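Local coordinates for protein ribose 5-phosphate isomerase B (Anaplasma phagocytophilum, PDB 4EM8) that probably interconverts ribose 5-phosphate and ribulose 5-phosphate, at residues V10-D15 / C34-C39; M96-S101 / L126-T131. One frame throughout, in Å; residues are numbered along the deposited sequence.

Interaction 1 of 2, residues V10-D15 / C34-C39; sequences VFLSSD and CEVFDC
Phe11 and Phe37 sit on neighbouring parallel strands and point the same way, their rings forming an offset stack with centroids 4.6 Å apart and planes inclined by 14°. The overlap lies at the rim: Phe11 CD2 comes to 3.4 Å from Phe37 CB, while Phe11 CZ lies over one face of the Phe37 ring, near its CG-CD2 side. Both residues turn CG anti to their own carbonyl carbon (chi1 -63° in Phe11 and -64° in Phe37); this shared first torsion sends both side chains the same way, and similar second torsions leave the rings nearly parallel. Cys39 approaches Phe11 differently, its SG lying in the ring plane at the edge, 4.0 Å from Phe11 CD2.

On the other face of the sheet Leu12 reaches back toward Val36, and Leu12 CD1 meets Val36 CG1 at 3.5 Å, a tight methyl contact. Helix 19-31 covers this face, with Ser26 and Leu29 against Val36.

Between the two layers runs a parallel ladder. Val10 N donates to Glu35 O, Phe37 N to Val10 O at 2.9 Å, Leu12 N to Phe37 O, and Cys39 N to Leu12 O at 2.8 Å. Strand 9-14, helix 19-31 and strand 35-38 make a beta-alpha-beta unit, and strand 66-71 bonds to the other edge of 9-14 through Phe11 and Ser13. Asp38 OD1 accepts from Gly40 N, while OD2 forms a salt bridge with Arg22, which also bonds Ser14 OG.

The chemistry thus separates into an aromatic and sulfur layer, an aliphatic layer and a backbone ladder between them, which together hold the strands in register; Asp15, predicted to bind ribulose 5-phosphate, lies just past the end of strand 9-14.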
ATOM      1  N   VAL A  10      -3.144 -10.850  17.383  1.00 27.70           N
ATOM      2  CA  VAL A  10      -2.343 -10.076  16.458  1.00 26.29           C
ATOM      3  C   VAL A  10      -0.921 -10.623  16.393  1.00 26.42           C
ATOM      4  O   VAL A  10      -0.313 -10.955  17.419  1.00 26.77           O
ATOM      5  CB  VAL A  10      -2.332  -8.580  16.875  1.00 24.53           C
ATOM      6  CG1 VAL A  10      -1.536  -7.726  15.886  1.00 23.39           C
ATOM      7  CG2 VAL A  10      -3.760  -8.063  16.956  1.00 24.87           C
ATOM      8  N   PHE A  11      -0.409 -10.714  15.174  1.00 26.47           N
ATOM      9  CA  PHE A  11       0.978 -11.050  14.927  1.00 27.36           C
ATOM     10  C   PHE A  11       1.722  -9.804  14.418  1.00 26.42           C
ATOM     11  O   PHE A  11       1.294  -9.113  13.453  1.00 24.52           O
ATOM     12  CB  PHE A  11       1.074 -12.220  13.921  1.00 28.68           C
ATOM     13  CG  PHE A  11       0.466 -13.510  14.420  1.00 30.74           C
ATOM     14  CD1 PHE A  11      -0.918 -13.689  14.441  1.00 31.56           C
ATOM     15  CD2 PHE A  11       1.287 -14.577  14.847  1.00 32.40           C
ATOM     16  CE1 PHE A  11      -1.472 -14.880  14.921  1.00 33.22           C
ATOM     17  CE2 PHE A  11       0.739 -15.778  15.312  1.00 34.15           C
ATOM     18  CZ  PHE A  11      -0.644 -15.933  15.343  1.00 34.88           C
ATOM     19  N   LEU A  12       2.863  -9.523  15.038  1.00 26.41           N
ATOM     20  CA  LEU A  12       3.601  -8.304  14.723  1.00 25.81           C
ATOM     21  C   LEU A  12       5.015  -8.611  14.301  1.00 26.20           C
ATOM     22  O   LEU A  12       5.661  -9.482  14.887  1.00 27.06           O
ATOM     23  CB  LEU A  12       3.648  -7.396  15.938  1.00 25.55           C
ATOM     24  CG  LEU A  12       2.301  -6.867  16.474  1.00 26.75           C
ATOM     25  CD1 LEU A  12       1.844  -7.661  17.708  1.00 26.33           C
ATOM     26  CD2 LEU A  12       2.395  -5.378  16.818  1.00 25.65           C
ATOM     27  N   SER A  13       5.504  -7.894  13.295  1.00 25.54           N
ATOM     28  CA  SER A  13       6.908  -7.972  12.956  1.00 26.47           C
ATOM     29  C   SER A  13       7.459  -6.670  12.431  1.00 25.11           C
ATOM     30  O   SER A  13       6.720  -5.786  11.988  1.00 22.58           O
ATOM     31  CB  SER A  13       7.200  -9.119  11.964  1.00 28.25           C
ATOM     32  OG  SER A  13       6.917  -8.745  10.648  1.00 29.83           O
ATOM     33  N   SER A  14       8.787  -6.581  12.482  1.00 25.59           N
ATOM     34  CA  SER A  14       9.502  -5.475  11.931  1.00 25.09           C
ATOM     35  C   SER A  14      10.914  -5.816  11.487  1.00 26.34           C
ATOM     36  O   SER A  14      11.474  -6.912  11.755  1.00 28.26           O
ATOM     37  CB  SER A  14       9.587  -4.341  12.976  1.00 25.42           C
ATOM     38  OG  SER A  14      10.571  -4.649  13.956  1.00 25.12           O
ATOM     39  N   ASP A  15      11.477  -4.851  10.767  1.00 27.00           N
ATOM     40  CA  ASP A  15      12.901  -4.812  10.541  1.00 26.90           C
ATOM     41  C   ASP A  15      13.512  -3.982  11.671  1.00 27.03           C
ATOM     42  O   ASP A  15      12.840  -3.643  12.664  1.00 26.04           O
ATOM     43  CB  ASP A  15      13.255  -4.328   9.110  1.00 26.37           C
ATOM     44  CG  ASP A  15      13.013  -2.864   8.885  1.00 26.18           C
ATOM     45  OD1 ASP A  15      12.568  -2.161   9.803  1.00 25.79           O
ATOM     46  OD2 ASP A  15      13.266  -2.404   7.745  1.00 27.46           O
ATOM     47  N   CYS A  34      -5.433  -8.434  24.111  1.00 35.23           N
ATOM     48  CA  CYS A  34      -5.190  -9.271  22.930  1.00 34.53           C
ATOM     49  C   CYS A  34      -4.171 -10.361  23.213  1.00 36.05           C
ATOM     50  O   CYS A  34      -3.282 -10.186  24.046  1.00 35.85           O
ATOM     51  CB  CYS A  34      -4.634  -8.426  21.794  1.00 34.72           C
ATOM     52  SG  CYS A  34      -5.826  -7.274  21.111  1.00 35.57           S
ATOM     53  N   GLU A  35      -4.276 -11.470  22.489  1.00 36.44           N
ATOM     54  CA  GLU A  35      -3.149 -12.371  22.351  1.00 38.31           C
ATOM     55  C   GLU A  35      -2.200 -11.742  21.356  1.00 35.02           C
ATOM     56  O   GLU A  35      -2.599 -11.425  20.242  1.00 32.64           O
ATOM     57  CB  GLU A  35      -3.561 -13.701  21.772  1.00 42.88           C
ATOM     58  CG  GLU A  35      -4.258 -14.641  22.711  1.00 47.80           C
ATOM     59  CD  GLU A  35      -4.139 -16.059  22.197  1.00 52.39           C
ATOM     60  OE1 GLU A  35      -4.948 -16.444  21.314  1.00 55.20           O
ATOM     61  OE2 GLU A  35      -3.218 -16.768  22.664  1.00 55.66           O
ATOM     62  N   VAL A  36      -0.944 -11.598  21.746  1.00 33.68           N
ATOM     63  CA  VAL A  36       0.031 -10.885  20.937  1.00 32.37           C
ATOM     64  C   VAL A  36       1.242 -11.754  20.632  1.00 33.35           C
ATOM     65  O   VAL A  36       1.856 -12.323  21.536  1.00 33.05           O
ATOM     66  CB  VAL A  36       0.474  -9.586  21.655  1.00 32.60           C
ATOM     67  CG1 VAL A  36       1.663  -8.958  20.946  1.00 31.14           C
ATOM     68  CG2 VAL A  36      -0.693  -8.610  21.731  1.00 32.00           C
ATOM     69  N   PHE A  37       1.599 -11.845  19.358  1.00 32.77           N
ATOM     70  CA  PHE A  37       2.647 -12.770  18.930  1.00 34.60           C
ATOM     71  C   PHE A  37       3.765 -11.991  18.216  1.00 34.25           C
ATOM     72  O   PHE A  37       3.548 -11.433  17.130  1.00 33.03           O
ATOM     73  CB  PHE A  37       2.046 -13.851  18.037  1.00 36.34           C
ATOM     74  CG  PHE A  37       1.044 -14.726  18.746  1.00 39.19           C
ATOM     75  CD1 PHE A  37       1.450 -15.893  19.395  1.00 41.25           C
ATOM     76  CD2 PHE A  37      -0.311 -14.386  18.771  1.00 39.91           C
ATOM     77  CE1 PHE A  37       0.528 -16.700  20.053  1.00 43.27           C
ATOM     78  CE2 PHE A  37      -1.239 -15.186  19.431  1.00 40.96           C
ATOM     79  CZ  PHE A  37      -0.817 -16.343  20.075  1.00 42.98           C
ATOM     80  N   ASP A  38       4.930 -11.933  18.854  1.00 34.33           N
ATOM     81  CA  ASP A  38       6.120 -11.219  18.334  1.00 36.04           C
ATOM     82  C   ASP A  38       6.828 -12.123  17.347  1.00 35.71           C
ATOM     83  O   ASP A  38       7.277 -13.197  17.733  1.00 36.29           O
ATOM     84  CB  ASP A  38       7.069 -10.878  19.500  1.00 38.21           C
ATOM     85  CG  ASP A  38       8.302 -10.067  19.070  1.00 41.28           C
ATOM     86  OD1 ASP A  38       8.753 -10.177  17.922  1.00 43.58           O
ATOM     87  OD2 ASP A  38       8.860  -9.344  19.914  1.00 45.09           O
ATOM     88  N   CYS A  39       6.918 -11.706  16.082  1.00 33.59           N
ATOM     89  CA  CYS A  39       7.584 -12.503  15.036  1.00 34.28           C
ATOM     90  C   CYS A  39       8.917 -11.910  14.546  1.00 33.16           C
ATOM     91  O   CYS A  39       9.333 -12.125  13.404  1.00 33.73           O
ATOM     92  CB  CYS A  39       6.638 -12.684  13.860  1.00 34.53           C
ATOM     93  SG  CYS A  39       5.090 -13.481  14.338  1.00 35.43           S
TER

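Interaction 2 of 2, residues M96-S101 / L126-T131; sequences MLAKLS and LYTFMT
Ala98 faces helix 126-131 at the point where the two backbones come nearest, its CB 4.0 Å from Thr128 CG2 and 4.2 Å from Phe129 CB. The small methyl suits the close approach of the helices, whose axes run in nearly the same direction, 17° apart, and come within 8.2 Å.

Thr128 offers its methyl rather than its hydroxyl. CG2 stands anti to the backbone N and lies 3.8 Å from Lys99 N and nearly as close to Lys99 CB. The same rotation sets OG1 beside its own backbone, where it bonds Ser124 O one turn earlier. Lys99 contributes only the base of its side chain to the interface; the chain runs out extended through chi2, then bends at chi3 and chi4, carrying NZ to a salt bridge with Glu103.

Phe129 has CG anti to its backbone N (chi1 -164°), which swings the ring across to helix 96-101. Ser101 OG meets the ring at its edge, close to the ring plane and 3.4 Å from Phe129 CE1. That hydroxyl is turned back on its own helix, chi1 79°, and donates to Ala98 O over 2.9 Å, tilted from the carbonyl plane. Leu110 of strand 109-113 and Ala107 also pack against Phe129, while Ile75 of the second subunit touches Ser101.

No hydrogen bond crosses between the segments. Each polar side-chain group mentioned here is satisfied along its own helix, so the two helices meet through methyls and an aromatic edge facing a hydroxyl oxygen already bonded to Ala98 O. The contact joins helix 119-131 to helix 95-105, and further along the latter lie His104, the predicted proton donor, and Asn105, predicted to bind ribulose 5-phosphate.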
ATOM      1  N   MET A  96      -8.161   7.984   9.752  1.00 27.44           N
ATOM      2  CA  MET A  96      -9.115   7.965   8.608  1.00 27.87           C
ATOM      3  C   MET A  96      -8.771   6.847   7.627  1.00 27.01           C
ATOM      4  O   MET A  96      -9.672   6.100   7.190  1.00 26.45           O
ATOM      5  CB  MET A  96      -9.154   9.302   7.867  1.00 27.76           C
ATOM      6  N   LEU A  97      -7.493   6.717   7.279  1.00 26.78           N
ATOM      7  CA  LEU A  97      -7.078   5.628   6.377  1.00 26.47           C
ATOM      8  C   LEU A  97      -7.244   4.226   6.992  1.00 25.24           C
ATOM      9  O   LEU A  97      -7.628   3.283   6.259  1.00 24.28           O
ATOM     10  CB  LEU A  97      -5.641   5.809   5.829  1.00 27.67           C
ATOM     11  CG  LEU A  97      -5.384   5.252   4.396  1.00 28.78           C
ATOM     12  CD1 LEU A  97      -6.192   6.008   3.363  1.00 30.89           C
ATOM     13  CD2 LEU A  97      -3.923   5.326   3.973  1.00 30.75           C
ATOM     14  N   ALA A  98      -6.940   4.081   8.297  1.00 23.90           N
ATOM     15  CA  ALA A  98      -7.210   2.841   9.029  1.00 23.37           C
ATOM     16  C   ALA A  98      -8.685   2.489   8.896  1.00 23.14           C
ATOM     17  O   ALA A  98      -9.043   1.369   8.506  1.00 22.00           O
ATOM     18  CB  ALA A  98      -6.829   2.961  10.517  1.00 23.18           C
ATOM     19  N   LYS A  99      -9.533   3.477   9.152  1.00 24.23           N
ATOM     20  CA  LYS A  99     -10.995   3.296   9.079  1.00 25.70           C
ATOM     21  C   LYS A  99     -11.453   2.845   7.681  1.00 25.36           C
ATOM     22  O   LYS A  99     -12.176   1.845   7.544  1.00 25.29           O
ATOM     23  CB  LYS A  99     -11.713   4.586   9.547  1.00 28.32           C
ATOM     24  CG  LYS A  99     -13.233   4.532   9.584  1.00 30.29           C
ATOM     25  CD  LYS A  99     -13.850   5.928   9.441  1.00 33.36           C
ATOM     26  CE  LYS A  99     -13.846   6.417   7.968  1.00 35.12           C
ATOM     27  NZ  LYS A  99     -15.130   6.248   7.202  1.00 36.04           N
ATOM     28  N   LEU A 100     -10.984   3.542   6.646  1.00 24.52           N
ATOM     29  CA  LEU A 100     -11.408   3.267   5.291  1.00 24.56           C
ATOM     30  C   LEU A 100     -10.913   1.873   4.863  1.00 23.46           C
ATOM     31  O   LEU A 100     -11.645   1.105   4.234  1.00 23.41           O
ATOM     32  CB  LEU A 100     -10.931   4.399   4.348  1.00 26.02           C
ATOM     33  CG  LEU A 100     -11.578   5.798   4.479  1.00 27.60           C
ATOM     34  CD1 LEU A 100     -10.877   6.845   3.605  1.00 28.09           C
ATOM     35  CD2 LEU A 100     -13.079   5.802   4.186  1.00 29.14           C
ATOM     36  N   SER A 101      -9.690   1.509   5.256  1.00 22.48           N
ATOM     37  CA  SER A 101      -9.131   0.213   4.836  1.00 21.86           C
ATOM     38  C   SER A 101      -9.938  -0.977   5.391  1.00 22.26           C
ATOM     39  O   SER A 101     -10.101  -2.027   4.717  1.00 21.90           O
ATOM     40  CB  SER A 101      -7.634   0.112   5.225  1.00 21.40           C
ATOM     41  OG  SER A 101      -7.433  -0.213   6.610  1.00 21.79           O
ATOM     42  N   LEU A 126      -3.784   2.059  15.118  1.00 21.33           N
ATOM     43  CA  LEU A 126      -3.983   0.688  15.487  1.00 21.89           C
ATOM     44  C   LEU A 126      -5.312   0.475  16.218  1.00 22.62           C
ATOM     45  O   LEU A 126      -5.988  -0.474  15.915  1.00 22.49           O
ATOM     46  CB  LEU A 126      -2.828   0.206  16.364  1.00 22.03           C
ATOM     47  CG  LEU A 126      -2.924  -1.255  16.850  1.00 22.48           C
ATOM     48  CD1 LEU A 126      -3.009  -2.251  15.696  1.00 21.79           C
ATOM     49  CD2 LEU A 126      -1.713  -1.540  17.741  1.00 23.12           C
ATOM     50  N   TYR A 127      -5.710   1.380  17.118  1.00 23.43           N
ATOM     51  CA  TYR A 127      -6.969   1.191  17.842  1.00 25.23           C
ATOM     52  C   TYR A 127      -8.150   1.218  16.851  1.00 25.38           C
ATOM     53  O   TYR A 127      -9.012   0.333  16.860  1.00 24.92           O
ATOM     54  CB  TYR A 127      -7.169   2.251  18.941  1.00 27.32           C
ATOM     55  CG  TYR A 127      -8.479   2.032  19.676  1.00 29.13           C
ATOM     56  CD1 TYR A 127      -8.612   0.961  20.546  1.00 30.39           C
ATOM     57  CD2 TYR A 127      -9.592   2.857  19.462  1.00 30.07           C
ATOM     58  CE1 TYR A 127      -9.800   0.717  21.220  1.00 32.51           C
ATOM     59  CE2 TYR A 127     -10.800   2.618  20.130  1.00 31.96           C
ATOM     60  CZ  TYR A 127     -10.893   1.543  21.002  1.00 32.85           C
ATOM     61  OH  TYR A 127     -12.032   1.261  21.701  1.00 36.66           O
ATOM     62  N   THR A 128      -8.139   2.230  15.983  1.00 25.62           N
ATOM     63  CA  THR A 128      -9.143   2.402  14.918  1.00 25.31           C
ATOM     64  C   THR A 128      -9.196   1.160  14.026  1.00 24.32           C
ATOM     65  O   THR A 128     -10.276   0.576  13.835  1.00 24.44           O
ATOM     66  CB  THR A 128      -8.834   3.656  14.099  1.00 25.53           C
ATOM     67  OG1 THR A 128      -8.900   4.796  14.965  1.00 26.88           O
ATOM     68  CG2 THR A 128      -9.827   3.872  12.938  1.00 25.22           C
ATOM     69  N   PHE A 129      -8.034   0.718  13.567  1.00 22.88           N
ATOM     70  CA  PHE A 129      -7.929  -0.469  12.734  1.00 22.68           C
ATOM     71  C   PHE A 129      -8.592  -1.682  13.380  1.00 23.82           C
ATOM     72  O   PHE A 129      -9.359  -2.384  12.733  1.00 24.78           O
ATOM     73  CB  PHE A 129      -6.456  -0.792  12.441  1.00 21.73           C
ATOM     74  CG  PHE A 129      -6.258  -1.764  11.302  1.00 20.43           C
ATOM     75  CD1 PHE A 129      -6.225  -1.323   9.991  1.00 20.06           C
ATOM     76  CD2 PHE A 129      -6.101  -3.125  11.544  1.00 21.65           C
ATOM     77  CE1 PHE A 129      -6.015  -2.187   8.931  1.00 20.33           C
ATOM     78  CE2 PHE A 129      -5.878  -4.001  10.476  1.00 21.27           C
ATOM     79  CZ  PHE A 129      -5.851  -3.534   9.172  1.00 20.35           C
ATOM     80  N   MET A 130      -8.306  -1.895  14.666  1.00 25.28           N
ATOM     81  CA  MET A 130      -8.814  -3.040  15.416  1.00 26.53           C
ATOM     82  C   MET A 130     -10.312  -2.981  15.752  1.00 27.32           C
ATOM     83  O   MET A 130     -10.902  -4.025  15.990  1.00 28.13           O
ATOM     84  CB  MET A 130      -8.034  -3.214  16.736  1.00 28.30           C
ATOM     85  CG  MET A 130      -6.531  -3.478  16.589  1.00 28.40           C
ATOM     86  SD  MET A 130      -6.130  -5.072  15.838  1.00 31.33           S
ATOM     87  CE  MET A 130      -6.755  -6.185  17.099  1.00 32.30           C
ATOM     88  N   THR A 131     -10.904  -1.786  15.791  1.00 26.59           N
ATOM     89  CA  THR A 131     -12.269  -1.598  16.225  1.00 27.95           C
ATOM     90  C   THR A 131     -13.240  -1.173  15.098  1.00 28.11           C
ATOM     91  O   THR A 131     -14.397  -0.853  15.381  1.00 29.80           O
ATOM     92  CB  THR A 131     -12.354  -0.583  17.376  1.00 28.97           C
ATOM     93  OG1 THR A 131     -11.611   0.592  17.041  1.00 28.95           O
ATOM     94  CG2 THR A 131     -11.774  -1.165  18.672  1.00 29.68           C
TER

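Overall arrangement
The two contacts belong to one alpha/beta domain built on a five-stranded parallel sheet, and their centres lie 18 Å apart on opposite sides of the chain's centre. Interaction 1 comes first along the chain and is complete before interaction 2 begins; it joins strand 35-38, at one side of the sheet, to strand 9-14, whereas interaction 2 pairs helices 95-105 and 119-131. They meet through Met130, whose CE packs 3.5 Å from Val10 CG2 and also approaches Cys34. Helix 19-31, which covers strand 35-38, also touches Leu126 and Tyr127. Of the residues predicted for catalysis or substrate binding, Asp15 ends segment 10-15 of interaction 1, and His104 and Asn105 come just after segment 96-101 of interaction 2.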